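Local structure of Alr4995 protein (Nostoc sp., 6LRF) at residues Leu181-Gly186 and Arg205-Glu210; Cys172-Ala177 and Cys218-Val223; Asp373-Asp378 and Ile564-Ser569; Ile526-Ile531 and Arg555-Val560. The protein is a bifunctional enzyme, an arginine dihydrolase that turns arginine into ornithine, ammonia and carbon dioxide, and an ornithine cyclodeaminase that makes proline. One frame throughout, in Å; residues are numbered along the deposited sequence.

Contact 1. Residues Leu181-Gly186 and Arg205-Glu210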
loop_
_atom_site.group_PDB
_atom_site.type_symbol
_atom_site.label_atom_id
_atom_site.label_comp_id
_atom_site.label_asym_id
_atom_site.label_seq_id
_atom_site.Cartn_x
_atom_site.Cartn_y
_atom_site.Cartn_z
ATOM N N LEU B 181 -7.998 -20.498 42.283
ATOM C CA LEU B 181 -8.787 -20.424 41.066
ATOM C C LEU B 181 -7.963 -20.860 39.882
ATOM O O LEU B 181 -6.958 -20.238 39.554
ATOM C CB LEU B 181 -9.315 -19.008 40.823
ATOM C CG LEU B 181 -9.955 -18.886 39.434
ATOM C CD1 LEU B 181 -11.235 -19.723 39.339
ATOM C CD2 LEU B 181 -10.242 -17.439 39.063
ATOM N N LEU B 182 -8.406 -21.931 39.240
ATOM C CA LEU B 182 -7.788 -22.430 38.027
ATOM C C LEU B 182 -8.605 -21.943 36.842
ATOM O O LEU B 182 -9.777 -22.305 36.708
ATOM C CB LEU B 182 -7.727 -23.957 38.059
ATOM C CG LEU B 182 -7.134 -24.678 36.852
ATOM C CD1 LEU B 182 -5.624 -24.613 36.921
ATOM C CD2 LEU B 182 -7.624 -26.126 36.798
ATOM N N TYR B 183 -8.018 -21.099 35.999
ATOM C CA TYR B 183 -8.790 -20.502 34.922
ATOM C C TYR B 183 -7.917 -20.098 33.748
ATOM O O TYR B 183 -6.697 -19.988 33.867
ATOM C CB TYR B 183 -9.595 -19.293 35.439
ATOM C CG TYR B 183 -8.831 -17.995 35.603
ATOM C CD1 TYR B 183 -9.204 -16.848 34.899
ATOM C CD2 TYR B 183 -7.749 -17.905 36.462
ATOM C CE1 TYR B 183 -8.512 -15.645 35.051
ATOM C CE2 TYR B 183 -7.055 -16.714 36.626
ATOM C CZ TYR B 183 -7.434 -15.591 35.917
ATOM O OH TYR B 183 -6.730 -14.420 36.089
ATOM N N TYR B 184 -8.567 -19.894 32.611
ATOM C CA TYR B 184 -7.899 -19.496 31.383
ATOM C C TYR B 184 -8.355 -18.105 30.940
ATOM O O TYR B 184 -9.390 -17.976 30.282
ATOM C CB TYR B 184 -8.180 -20.517 30.286
ATOM C CG TYR B 184 -7.653 -20.109 28.934
ATOM C CD1 TYR B 184 -6.294 -19.891 28.738
ATOM C CD2 TYR B 184 -8.508 -19.950 27.853
ATOM C CE1 TYR B 184 -5.802 -19.521 27.498
ATOM C CE2 TYR B 184 -8.026 -19.582 26.611
ATOM C CZ TYR B 184 -6.672 -19.370 26.442
ATOM O OH TYR B 184 -6.179 -19.001 25.212
ATOM N N PRO B 185 -7.573 -17.063 31.284
ATOM C CA PRO B 185 -7.958 -15.657 31.087
ATOM C C PRO B 185 -8.396 -15.305 29.663
ATOM O O PRO B 185 -9.195 -14.386 29.488
ATOM C CB PRO B 185 -6.679 -14.888 31.457
ATOM C CG PRO B 185 -5.967 -15.794 32.416
ATOM C CD PRO B 185 -6.226 -17.183 31.880
ATOM N N GLY B 186 -7.907 -16.034 28.670
ATOM C CA GLY B 186 -8.264 -15.751 27.290
ATOM C C GLY B 186 -9.700 -16.099 26.944
ATOM O O GLY B 186 -10.198 -15.755 25.869
ATOM N N ARG B 205 -4.468 -17.086 42.181
ATOM C CA ARG B 205 -4.790 -17.269 40.770
ATOM C C ARG B 205 -3.796 -18.192 40.073
ATOM O O ARG B 205 -2.588 -17.967 40.106
ATOM C CB ARG B 205 -4.837 -15.921 40.042
ATOM C CG ARG B 205 -5.770 -14.909 40.687
ATOM C CD ARG B 205 -6.299 -13.879 39.697
ATOM N NE ARG B 205 -5.267 -13.004 39.134
ATOM C CZ ARG B 205 -4.931 -11.814 39.631
ATOM N NH1 ARG B 205 -5.523 -11.347 40.722
ATOM N NH2 ARG B 205 -3.992 -11.087 39.040
ATOM N N ILE B 206 -4.318 -19.233 39.438
ATOM C CA ILE B 206 -3.517 -20.121 38.621
ATOM C C ILE B 206 -3.972 -20.007 37.176
ATOM O O ILE B 206 -4.790 -20.804 36.708
ATOM C CB ILE B 206 -3.626 -21.586 39.089
ATOM C CG1 ILE B 206 -3.421 -21.672 40.605
ATOM C CG2 ILE B 206 -2.648 -22.475 38.312
ATOM C CD1 ILE B 206 -3.682 -23.052 41.195
ATOM N N ALA B 207 -3.460 -18.995 36.476
ATOM C CA ALA B 207 -3.799 -18.806 35.070
ATOM C C ALA B 207 -3.044 -19.819 34.224
ATOM O O ALA B 207 -1.848 -20.011 34.410
ATOM C CB ALA B 207 -3.490 -17.387 34.625
ATOM N N ILE B 208 -3.740 -20.478 33.306
ATOM C CA ILE B 208 -3.126 -21.569 32.550
ATOM C C ILE B 208 -2.913 -21.235 31.084
ATOM O O ILE B 208 -3.597 -20.382 30.523
ATOM C CB ILE B 208 -3.965 -22.860 32.627
ATOM C CG1 ILE B 208 -5.315 -22.661 31.931
ATOM C CG2 ILE B 208 -4.146 -23.280 34.070
ATOM C CD1 ILE B 208 -6.038 -23.948 31.628
ATOM N N ALA B 209 -1.949 -21.935 30.485
ATOM C CA ALA B 209 -1.606 -21.812 29.072
ATOM C C ALA B 209 -2.710 -22.367 28.192
ATOM O O ALA B 209 -3.484 -23.212 28.632
ATOM C CB ALA B 209 -0.298 -22.531 28.787
ATOM N N GLU B 210 -2.773 -21.897 26.947
ATOM C CA GLU B 210 -3.770 -22.374 25.994
ATOM C C GLU B 210 -3.597 -23.864 25.705
ATOM O O GLU B 210 -4.565 -24.560 25.391
ATOM C CB GLU B 210 -3.699 -21.576 24.690
ATOM C CG GLU B 210 -4.875 -21.834 23.742
ATOM C CD GLU B 210 -4.868 -20.934 22.505
ATOM O OE1 GLU B 210 -3.764 -20.592 22.016
ATOM O OE2 GLU B 210 -5.970 -20.568 22.023
HETATM O O HOH W 1 -4.175 -13.840 35.958
#
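Strands 181-183 and 205-207 run parallel, pairing Leu181, Leu182 and Tyr183 with Arg205, Ile206 and Ala207, through Ile206 N to Leu181 O (2.8 Å) and a weak bond from Tyr183 N to Ile206 O (3.3 Å). Just beyond, Ile208 N reaches Tyr183 O at 3.0 Å. Helix 190-199 completes the beta-alpha-beta crossover. On the face bearing Leu182, its CD1 presses against CG2 of Ile208 at 3.5 Å, tight for two methyls, the side chains meeting at about a right angle. On the other face, Tyr183 lies alongside Arg205, ring and guanidinium planes 83° apart. A water 2.6 Å from Tyr183 OH also receives a weak bond from Arg205 NE, while Arg205 NH1 holds Val200 O. Tyr184 places CG trans to its own nitrogen (chi1 174°), laying the ring along the second segment: CD1 brings the ring edge to Ile208 O (3.3 Å), and OH rests on Glu210 CG (3.4 Å), whose carboxylate pairs with Arg165. Cutting Tyr184 back to alanine would probably open a gap beside Ile208 O and leave the Glu210 methylenes without their cover. Backbone bonds thus set the register, whereas the side chains add mainly apolar cohesion and the charged ends find their stronger partners elsewhere.

Contact 2. Residues Cys172-Ala177 and Cys218-Val223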
loop_
_atom_site.group_PDB
_atom_site.type_symbol
_atom_site.label_atom_id
_atom_site.label_comp_id
_atom_site.label_asym_id
_atom_site.label_seq_id
_atom_site.Cartn_x
_atom_site.Cartn_y
_atom_site.Cartn_z
ATOM N N CYS B 172 -13.270 -23.477 31.315
ATOM C CA CYS B 172 -12.207 -22.469 31.345
ATOM C C CYS B 172 -12.082 -21.796 32.700
ATOM O O CYS B 172 -11.370 -20.798 32.843
ATOM C CB CYS B 172 -12.454 -21.400 30.274
ATOM S SG CYS B 172 -14.105 -20.571 30.354
ATOM N N PHE B 173 -12.775 -22.342 33.693
ATOM C CA PHE B 173 -12.892 -21.681 34.985
ATOM C C PHE B 173 -13.169 -22.720 36.066
ATOM O O PHE B 173 -14.060 -23.559 35.895
ATOM C CB PHE B 173 -14.009 -20.645 34.913
ATOM C CG PHE B 173 -14.066 -19.715 36.080
ATOM C CD1 PHE B 173 -14.839 -20.024 37.202
ATOM C CD2 PHE B 173 -13.385 -18.507 36.042
ATOM C CE1 PHE B 173 -14.909 -19.155 38.285
ATOM C CE2 PHE B 173 -13.447 -17.623 37.120
ATOM C CZ PHE B 173 -14.212 -17.948 38.246
ATOM N N CYS B 174 -12.421 -22.680 37.166
ATOM C CA CYS B 174 -12.518 -23.755 38.153
ATOM C C CYS B 174 -12.093 -23.339 39.566
ATOM O O CYS B 174 -10.906 -23.427 39.926
ATOM C CB CYS B 174 -11.685 -24.960 37.699
ATOM S SG CYS B 174 -11.946 -26.472 38.739
ATOM N N PRO B 175 -13.068 -22.892 40.380
ATOM C CA PRO B 175 -12.821 -22.611 41.794
ATOM C C PRO B 175 -12.331 -23.877 42.527
ATOM O O PRO B 175 -12.872 -24.960 42.316
ATOM C CB PRO B 175 -14.192 -22.154 42.310
ATOM C CG PRO B 175 -14.936 -21.698 41.068
ATOM C CD PRO B 175 -14.465 -22.622 39.990
ATOM N N LEU B 176 -11.298 -23.732 43.348
ATOM C CA LEU B 176 -10.687 -24.868 44.047
ATOM C C LEU B 176 -10.677 -24.623 45.543
ATOM O O LEU B 176 -10.912 -23.497 45.997
ATOM C CB LEU B 176 -9.255 -25.114 43.566
ATOM C CG LEU B 176 -9.068 -25.430 42.087
ATOM C CD1 LEU B 176 -7.605 -25.267 41.706
ATOM C CD2 LEU B 176 -9.558 -26.826 41.779
ATOM N N ALA B 177 -10.390 -25.668 46.310
ATOM C CA ALA B 177 -10.320 -25.524 47.759
ATOM C C ALA B 177 -9.260 -24.494 48.137
ATOM O O ALA B 177 -8.344 -24.228 47.351
ATOM C CB ALA B 177 -10.022 -26.867 48.417
ATOM N N CYS B 218 -9.144 -26.997 32.845
ATOM C CA CYS B 218 -10.027 -26.290 33.768
ATOM C C CYS B 218 -11.234 -27.128 34.143
ATOM O O CYS B 218 -11.891 -26.877 35.165
ATOM C CB CYS B 218 -10.486 -24.974 33.156
ATOM S SG CYS B 218 -9.185 -23.754 33.152
ATOM N N ASN B 219 -11.513 -28.119 33.299
ATOM C CA ASN B 219 -12.615 -29.057 33.501
ATOM C C ASN B 219 -12.216 -30.148 34.499
ATOM O O ASN B 219 -12.156 -31.333 34.178
ATOM C CB ASN B 219 -13.030 -29.663 32.167
ATOM C CG ASN B 219 -14.498 -29.972 32.104
ATOM O OD1 ASN B 219 -14.893 -31.139 31.959
ATOM N ND2 ASN B 219 -15.330 -28.931 32.216
ATOM N N THR B 220 -11.979 -29.711 35.728
ATOM C CA THR B 220 -11.351 -30.511 36.758
ATOM C C THR B 220 -12.282 -30.745 37.935
ATOM O O THR B 220 -12.966 -29.817 38.391
ATOM C CB THR B 220 -10.078 -29.817 37.257
ATOM O OG1 THR B 220 -9.020 -30.065 36.327
ATOM C CG2 THR B 220 -9.677 -30.319 38.639
ATOM N N VAL B 221 -12.314 -31.987 38.417
ATOM C CA VAL B 221 -13.042 -32.321 39.635
ATOM C C VAL B 221 -12.133 -32.117 40.840
ATOM O O VAL B 221 -10.998 -32.594 40.866
ATOM C CB VAL B 221 -13.570 -33.759 39.592
ATOM C CG1 VAL B 221 -14.351 -34.077 40.853
ATOM C CG2 VAL B 221 -14.455 -33.942 38.370
ATOM N N ASN B 222 -12.628 -31.372 41.821
ATOM C CA ASN B 222 -11.878 -31.075 43.028
ATOM C C ASN B 222 -12.508 -31.792 44.206
ATOM O O ASN B 222 -13.672 -31.547 44.530
ATOM C CB ASN B 222 -11.837 -29.562 43.281
ATOM C CG ASN B 222 -10.932 -29.173 44.446
ATOM O OD1 ASN B 222 -11.211 -28.210 45.170
ATOM N ND2 ASN B 222 -9.837 -29.914 44.624
ATOM N N VAL B 223 -11.752 -32.699 44.821
ATOM C CA VAL B 223 -12.171 -33.324 46.070
ATOM C C VAL B 223 -11.143 -32.979 47.152
ATOM O O VAL B 223 -10.082 -33.600 47.240
ATOM C CB VAL B 223 -12.326 -34.846 45.925
ATOM C CG1 VAL B 223 -13.307 -35.372 46.962
ATOM C CG2 VAL B 223 -12.828 -35.191 44.533
HETATM O O HOH W 2 -14.404 -26.219 36.152
#
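Cys218 pushes its side chain into the backbone of the other segment, CB lying 3.5 Å from Phe173 N and SG 3.5 Å from Cys172 C. Its SG stands opposite the carbonyl carbon (chi1 -74°), which turns the sulfur toward the Cys172 peptide. The Cys218 carbonyl meets Cys174, whose CB comes to 3.2 Å from Cys218 O. A water links the same backbones: it is placed to donate to Phe173 O (2.7 Å) and to Cys218 O (2.8 Å), although its two protons are contested by further acceptors. Asn219 forms the centre of an inverse gamma turn, and its side chain leaves the contact for Asp170 O and Cys264 N. After the turn Thr220 offers its carbonyl, with O 3.5 Å from Cys174 SG, while its hydroxyl is bound to Ala217 O. Asn222 then provides the one direct hydrogen bond between the segments. Its OD1 accepts from Ala177 N at 2.9 Å, with the donor tilted 26° out of the amide plane and the bond distinctly bent (141°). The same amide packs over Leu176 CD2, and its ND2 is turned to Ile226 O and Glu224 O, so both ends of the group are used and its rotation is fixed. Strands 173-175 and 221-223 are edge strands of two separate three-stranded sheets, an arrangement consistent with neighbouring blades of the GME-family propeller; Val227 of strand 226-229 backs Leu176, Thr220 and Asn222, and helix 34-49 covers Val221 and Val223.

Contact 3. Residues Asp373-Asp378 and Ile564-Ser569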
loop_
_atom_site.group_PDB
_atom_site.type_symbol
_atom_site.label_atom_id
_atom_site.label_comp_id
_atom_site.label_asym_id
_atom_site.label_seq_id
_atom_site.Cartn_x
_atom_site.Cartn_y
_atom_site.Cartn_z
ATOM N N ASP B 373 -9.106 21.756 40.076
ATOM C CA ASP B 373 -8.989 22.379 38.752
ATOM C C ASP B 373 -8.516 21.392 37.674
ATOM O O ASP B 373 -7.524 20.703 37.869
ATOM C CB ASP B 373 -8.010 23.555 38.794
ATOM C CG ASP B 373 -8.664 24.853 39.197
ATOM O OD1 ASP B 373 -9.836 24.841 39.639
ATOM O OD2 ASP B 373 -7.982 25.893 39.075
ATOM N N GLY B 374 -9.228 21.327 36.548
ATOM C CA GLY B 374 -8.811 20.481 35.437
ATOM C C GLY B 374 -9.005 18.985 35.660
ATOM O O GLY B 374 -8.370 18.179 35.001
ATOM N N VAL B 375 -9.883 18.616 36.592
ATOM C CA VAL B 375 -10.171 17.205 36.870
ATOM C C VAL B 375 -11.685 17.061 36.982
ATOM O O VAL B 375 -12.317 17.809 37.705
ATOM C CB VAL B 375 -9.478 16.719 38.169
ATOM C CG1 VAL B 375 -9.923 15.303 38.541
ATOM C CG2 VAL B 375 -7.951 16.780 38.038
ATOM N N ALA B 376 -12.283 16.132 36.239
ATOM C CA ALA B 376 -13.732 15.924 36.326
ATOM C C ALA B 376 -14.021 14.956 37.471
ATOM O O ALA B 376 -13.148 14.163 37.836
ATOM C CB ALA B 376 -14.285 15.393 35.010
ATOM N N PRO B 377 -15.222 15.048 38.070
ATOM C CA PRO B 377 -15.617 14.065 39.086
ATOM C C PRO B 377 -15.728 12.707 38.468
ATOM O O PRO B 377 -15.935 12.605 37.257
ATOM C CB PRO B 377 -16.992 14.553 39.562
ATOM C CG PRO B 377 -17.488 15.423 38.441
ATOM C CD PRO B 377 -16.256 16.077 37.877
ATOM N N ASP B 378 -15.604 11.674 39.289
ATOM C CA ASP B 378 -15.609 10.315 38.789
ATOM C C ASP B 378 -16.933 9.986 38.108
ATOM O O ASP B 378 -17.990 10.447 38.531
ATOM C CB ASP B 378 -15.333 9.339 39.926
ATOM C CG ASP B 378 -14.690 8.066 39.439
ATOM O OD1 ASP B 378 -13.457 8.076 39.191
ATOM O OD2 ASP B 378 -15.423 7.062 39.295
ATOM N N ILE B 564 -5.259 9.961 35.705
ATOM C CA ILE B 564 -3.858 10.363 35.843
ATOM C C ILE B 564 -3.767 11.854 36.204
ATOM O O ILE B 564 -2.971 12.234 37.057
ATOM C CB ILE B 564 -3.034 10.070 34.557
ATOM C CG1 ILE B 564 -3.160 8.590 34.157
ATOM C CG2 ILE B 564 -1.555 10.397 34.778
ATOM C CD1 ILE B 564 -2.788 7.608 35.276
ATOM N N ARG B 565 -4.596 12.694 35.580
ATOM C CA ARG B 565 -4.616 14.111 35.927
ATOM C C ARG B 565 -4.988 14.268 37.415
ATOM O O ARG B 565 -4.414 15.108 38.112
ATOM C CB ARG B 565 -5.569 14.898 35.017
ATOM C CG ARG B 565 -5.100 14.991 33.542
ATOM C CD ARG B 565 -6.055 15.838 32.695
ATOM N NE ARG B 565 -6.123 17.214 33.192
ATOM C CZ ARG B 565 -5.288 18.184 32.824
ATOM N NH1 ARG B 565 -4.337 17.941 31.924
ATOM N NH2 ARG B 565 -5.406 19.397 33.352
ATOM N N ARG B 566 -5.893 13.429 37.918
ATOM C CA ARG B 566 -6.266 13.522 39.326
ATOM C C ARG B 566 -5.098 13.207 40.251
ATOM O O ARG B 566 -4.860 13.926 41.213
ATOM C CB ARG B 566 -7.431 12.600 39.664
ATOM C CG ARG B 566 -7.876 12.779 41.121
ATOM C CD ARG B 566 -9.185 12.090 41.409
ATOM N NE ARG B 566 -9.055 10.642 41.273
ATOM C CZ ARG B 566 -9.678 9.923 40.341
ATOM N NH1 ARG B 566 -10.484 10.525 39.468
ATOM N NH2 ARG B 566 -9.500 8.603 40.283
ATOM N N HIS B 567 -4.368 12.138 39.956
ATOM C CA HIS B 567 -3.204 11.757 40.762
ATOM C C HIS B 567 -2.030 12.715 40.558
ATOM O O HIS B 567 -1.188 12.859 41.445
ATOM C CB HIS B 567 -2.778 10.328 40.434
ATOM C CG HIS B 567 -3.672 9.294 41.034
ATOM N ND1 HIS B 567 -3.318 8.562 42.148
ATOM C CD2 HIS B 567 -4.918 8.888 40.695
ATOM C CE1 HIS B 567 -4.302 7.736 42.457
ATOM N NE2 HIS B 567 -5.285 7.916 41.593
ATOM N N GLY B 568 -1.970 13.341 39.379
ATOM C CA GLY B 568 -1.047 14.442 39.133
ATOM C C GLY B 568 0.184 14.071 38.327
ATOM O O GLY B 568 0.887 14.942 37.841
ATOM N N SER B 569 0.455 12.775 38.204
ATOM C CA SER B 569 1.531 12.280 37.356
ATOM C C SER B 569 1.386 10.783 37.191
ATOM O O SER B 569 0.735 10.121 38.002
ATOM C CB SER B 569 2.914 12.603 37.936
ATOM O OG SER B 569 3.216 11.744 39.030
HETATM O O HOH W 3 -12.041 12.457 39.702
#
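Gly374, Val375 and Asp378 dock onto Arg565 and Arg566 in a loop-to-helix contact that joins the loop between strands 366-369 and 388-392 to the last turn of helix 554-567, in the Rossmann-type region of the chain. Its central polar link is the bond from Arg565 NE to Gly374 O, 3.0 Å long and nearly straight at 170°. The carbonyl oxygen lies at the edge of the guanidinium, in its plane, and the donor lies in the carbonyl plane in turn, so neither group is twisted away from the other. Arg565 NH1 is meanwhile bound to Pro605 O, and these two bonds together fix how the guanidinium is turned. Glycine suits position 374 twice over: its phi is positive, and a beta carbon would run into Arg565 NH2. Next along, Val375 straddles the helix surface, with CG1 on Arg566 CB (3.8 Å) and CG2 near Arg565 O (3.9 Å). Arg566 extends with CG trans to the backbone nitrogen (chi1 -176°) and then bends, bringing NH1 into a long salt bridge with Asp378 OD1 at 3.9 Å. A water on this side donates to Ala376 O (2.8 Å); its very short approach to Arg566 NH1 is doubtful as a bond. Helix 554-567 ends here: Gly568 leaves it with positive phi, and Ser569 caps helix 570-575 through Lys572 N. On the loop's own side Gly374 bonds to Leu427 and Pro377 packs on Val433 and Val435 of strand 432-435, while Asn562, one turn earlier on the helix, holds Ala376 N.

Contact 4. Residues Ile526-Ile531 and Arg555-Val560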
loop_
_atom_site.group_PDB
_atom_site.type_symbol
_atom_site.label_atom_id
_atom_site.label_comp_id
_atom_site.label_asym_id
_atom_site.label_seq_id
_atom_site.Cartn_x
_atom_site.Cartn_y
_atom_site.Cartn_z
ATOM N N ILE B 526 1.008 7.269 23.306
ATOM C CA ILE B 526 1.527 5.956 23.688
ATOM C C ILE B 526 1.373 5.716 25.198
ATOM O O ILE B 526 1.060 4.617 25.624
ATOM C CB ILE B 526 3.002 5.750 23.297
ATOM C CG1 ILE B 526 3.478 4.399 23.848
ATOM C CG2 ILE B 526 3.890 6.860 23.854
ATOM C CD1 ILE B 526 4.197 3.570 22.857
ATOM N N ALA B 527 1.562 6.757 25.995
ATOM C CA ALA B 527 1.387 6.644 27.433
ATOM C C ALA B 527 -0.072 6.391 27.793
ATOM O O ALA B 527 -0.353 5.540 28.628
ATOM C CB ALA B 527 1.890 7.897 28.138
ATOM N N VAL B 528 -1.007 7.117 27.178
ATOM C CA VAL B 528 -2.410 6.875 27.517
ATOM C C VAL B 528 -2.846 5.464 27.095
ATOM O O VAL B 528 -3.526 4.783 27.848
ATOM C CB VAL B 528 -3.378 7.895 26.879
ATOM C CG1 VAL B 528 -4.817 7.566 27.276
ATOM C CG2 VAL B 528 -3.042 9.322 27.316
ATOM N N HIS B 529 -2.465 5.030 25.895
ATOM C CA HIS B 529 -2.855 3.709 25.410
ATOM C C HIS B 529 -2.242 2.589 26.241
ATOM O O HIS B 529 -2.894 1.584 26.506
ATOM C CB HIS B 529 -2.459 3.537 23.937
ATOM C CG HIS B 529 -3.359 4.259 22.993
ATOM N ND1 HIS B 529 -4.435 3.651 22.382
ATOM C CD2 HIS B 529 -3.374 5.550 22.584
ATOM C CE1 HIS B 529 -5.055 4.530 21.616
ATOM N NE2 HIS B 529 -4.435 5.693 21.727
ATOM N N ASP B 530 -0.981 2.753 26.629
ATOM C CA ASP B 530 -0.310 1.757 27.454
ATOM C C ASP B 530 -1.013 1.645 28.802
ATOM O O ASP B 530 -1.284 0.543 29.292
ATOM C CB ASP B 530 1.155 2.120 27.661
ATOM C CG ASP B 530 1.840 1.237 28.706
ATOM O OD1 ASP B 530 2.042 0.023 28.440
ATOM O OD2 ASP B 530 2.211 1.770 29.775
ATOM N N ILE B 531 -1.322 2.792 29.395
ATOM C CA ILE B 531 -1.969 2.778 30.691
ATOM C C ILE B 531 -3.387 2.219 30.543
ATOM O O ILE B 531 -3.792 1.387 31.331
ATOM C CB ILE B 531 -1.961 4.164 31.317
ATOM C CG1 ILE B 531 -0.509 4.554 31.619
ATOM C CG2 ILE B 531 -2.796 4.177 32.590
ATOM C CD1 ILE B 531 -0.307 5.971 32.132
ATOM N N ARG B 555 -14.898 6.378 26.485
ATOM C CA ARG B 555 -15.073 6.436 27.933
ATOM C C ARG B 555 -13.854 5.887 28.695
ATOM O O ARG B 555 -13.333 6.552 29.594
ATOM C CB ARG B 555 -16.359 5.682 28.343
ATOM C CG ARG B 555 -17.664 6.450 28.027
ATOM C CD ARG B 555 -18.909 5.649 28.419
ATOM N NE ARG B 555 -18.923 5.299 29.841
ATOM C CZ ARG B 555 -19.457 6.065 30.787
ATOM N NH1 ARG B 555 -20.020 7.225 30.467
ATOM N NH2 ARG B 555 -19.442 5.675 32.055
ATOM N N HIS B 556 -13.392 4.690 28.335
ATOM C CA HIS B 556 -12.219 4.113 28.976
ATOM C C HIS B 556 -10.991 5.005 28.785
ATOM O O HIS B 556 -10.173 5.164 29.698
ATOM C CB HIS B 556 -11.935 2.705 28.433
ATOM C CG HIS B 556 -12.824 1.640 29.005
ATOM N ND1 HIS B 556 -12.584 0.291 28.827
ATOM C CD2 HIS B 556 -13.953 1.723 29.750
ATOM C CE1 HIS B 556 -13.521 -0.405 29.444
ATOM N NE2 HIS B 556 -14.361 0.437 30.018
ATOM N N HIS B 557 -10.868 5.581 27.593
ATOM C CA HIS B 557 -9.730 6.440 27.252
ATOM C C HIS B 557 -9.696 7.740 28.070
ATOM O O HIS B 557 -8.680 8.090 28.675
ATOM C CB HIS B 557 -9.779 6.766 25.767
ATOM C CG HIS B 557 -8.466 7.200 25.200
ATOM N ND1 HIS B 557 -7.393 6.339 25.049
ATOM C CD2 HIS B 557 -8.051 8.406 24.744
ATOM C CE1 HIS B 557 -6.378 6.997 24.517
ATOM N NE2 HIS B 557 -6.748 8.251 24.324
ATOM N N LEU B 558 -10.819 8.450 28.069
ATOM C CA LEU B 558 -10.986 9.674 28.848
ATOM C C LEU B 558 -10.895 9.410 30.349
ATOM O O LEU B 558 -10.351 10.240 31.086
ATOM C CB LEU B 558 -12.332 10.333 28.518
ATOM C CG LEU B 558 -12.287 11.407 27.433
ATOM C CD1 LEU B 558 -11.556 12.649 27.961
ATOM C CD2 LEU B 558 -11.610 10.877 26.174
ATOM N N LYS B 559 -11.426 8.267 30.799
ATOM C CA LYS B 559 -11.310 7.897 32.212
ATOM C C LYS B 559 -9.865 7.810 32.635
ATOM O O LYS B 559 -9.490 8.275 33.710
ATOM C CB LYS B 559 -11.992 6.555 32.503
ATOM C CG LYS B 559 -11.596 5.967 33.848
ATOM C CD LYS B 559 -12.533 4.844 34.289
ATOM C CE LYS B 559 -12.318 4.504 35.762
ATOM N NZ LYS B 559 -13.470 3.741 36.335
ATOM N N VAL B 560 -9.042 7.193 31.795
ATOM C CA VAL B 560 -7.641 7.042 32.128
ATOM C C VAL B 560 -6.965 8.406 32.211
ATOM O O VAL B 560 -6.179 8.666 33.123
ATOM C CB VAL B 560 -6.905 6.151 31.096
ATOM C CG1 VAL B 560 -5.385 6.289 31.238
ATOM C CG2 VAL B 560 -7.349 4.693 31.244
#
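His557 swings its imidazole toward helix 524-536 with CG trans to the backbone nitrogen (chi1 -159°), and Val528, whose CG1 takes the same trans place, sends that methyl over the ring. The result is a CH-pi contact, CG1 of Val528 lying 3.6 Å from the centroid of the His557 ring. The methyl sits toward the rim, closest to CE1 of His557 at 3.2 Å, which is snug. That same CE1 of His557 stands over a face of the His529 ring, 3.6 Å from His529 NE2; with the ring planes 55° apart, the two imidazoles meet obliquely. Farther along, Val560 CG1 rests on Ile531 CG2 (3.6 Å) and more loosely on Val528 CG1 (4.2 Å). The two helix segments approach to 9.7 Å between axes and cross at 110°, so the shared surface is compact, and all five touching residues are buried. Glu532 follows directly after Ile531 on helix 524-536, so the bond from its OE1 to His557 ND1 spans the helix pair; His529 ND1 is bound to Ser539 OG, off both helices. A leucine in place of His557 would probably leave Glu532 OE1 without this mate and Val528 CG1 without a ring face to lie on. Cohesion between the helices thus combines dispersion and CH-pi contact with a polar tie, His557 to Glu532 of the facing helix, while Ser539 holds His529 within the Rossmann-type region.

The four contacts form two pairs. Contacts 1 and 2 lie 11 Å apart between centres and share a sheet: Leu182 N meets Cys174 O and Tyr184 N meets Cys172 O, each at 3.0 Å, and Ile208 CD1 packs on Cys218 SG at 3.5 Å. Contact 1 is nested in the chain loop that contact 2 closes, both within the GME-family region, which probably carries the arginine dihydrolase activity. Contacts 3 and 4, with centres 13 Å apart, both use helix 554-567, contact 4 nested inside the loop closed by contact 3. The pairs are well separated; even contacts 1 and 4 stay about 15 Å apart at their nearest atoms, in keeping with two functions carried by distinct regions of one chain.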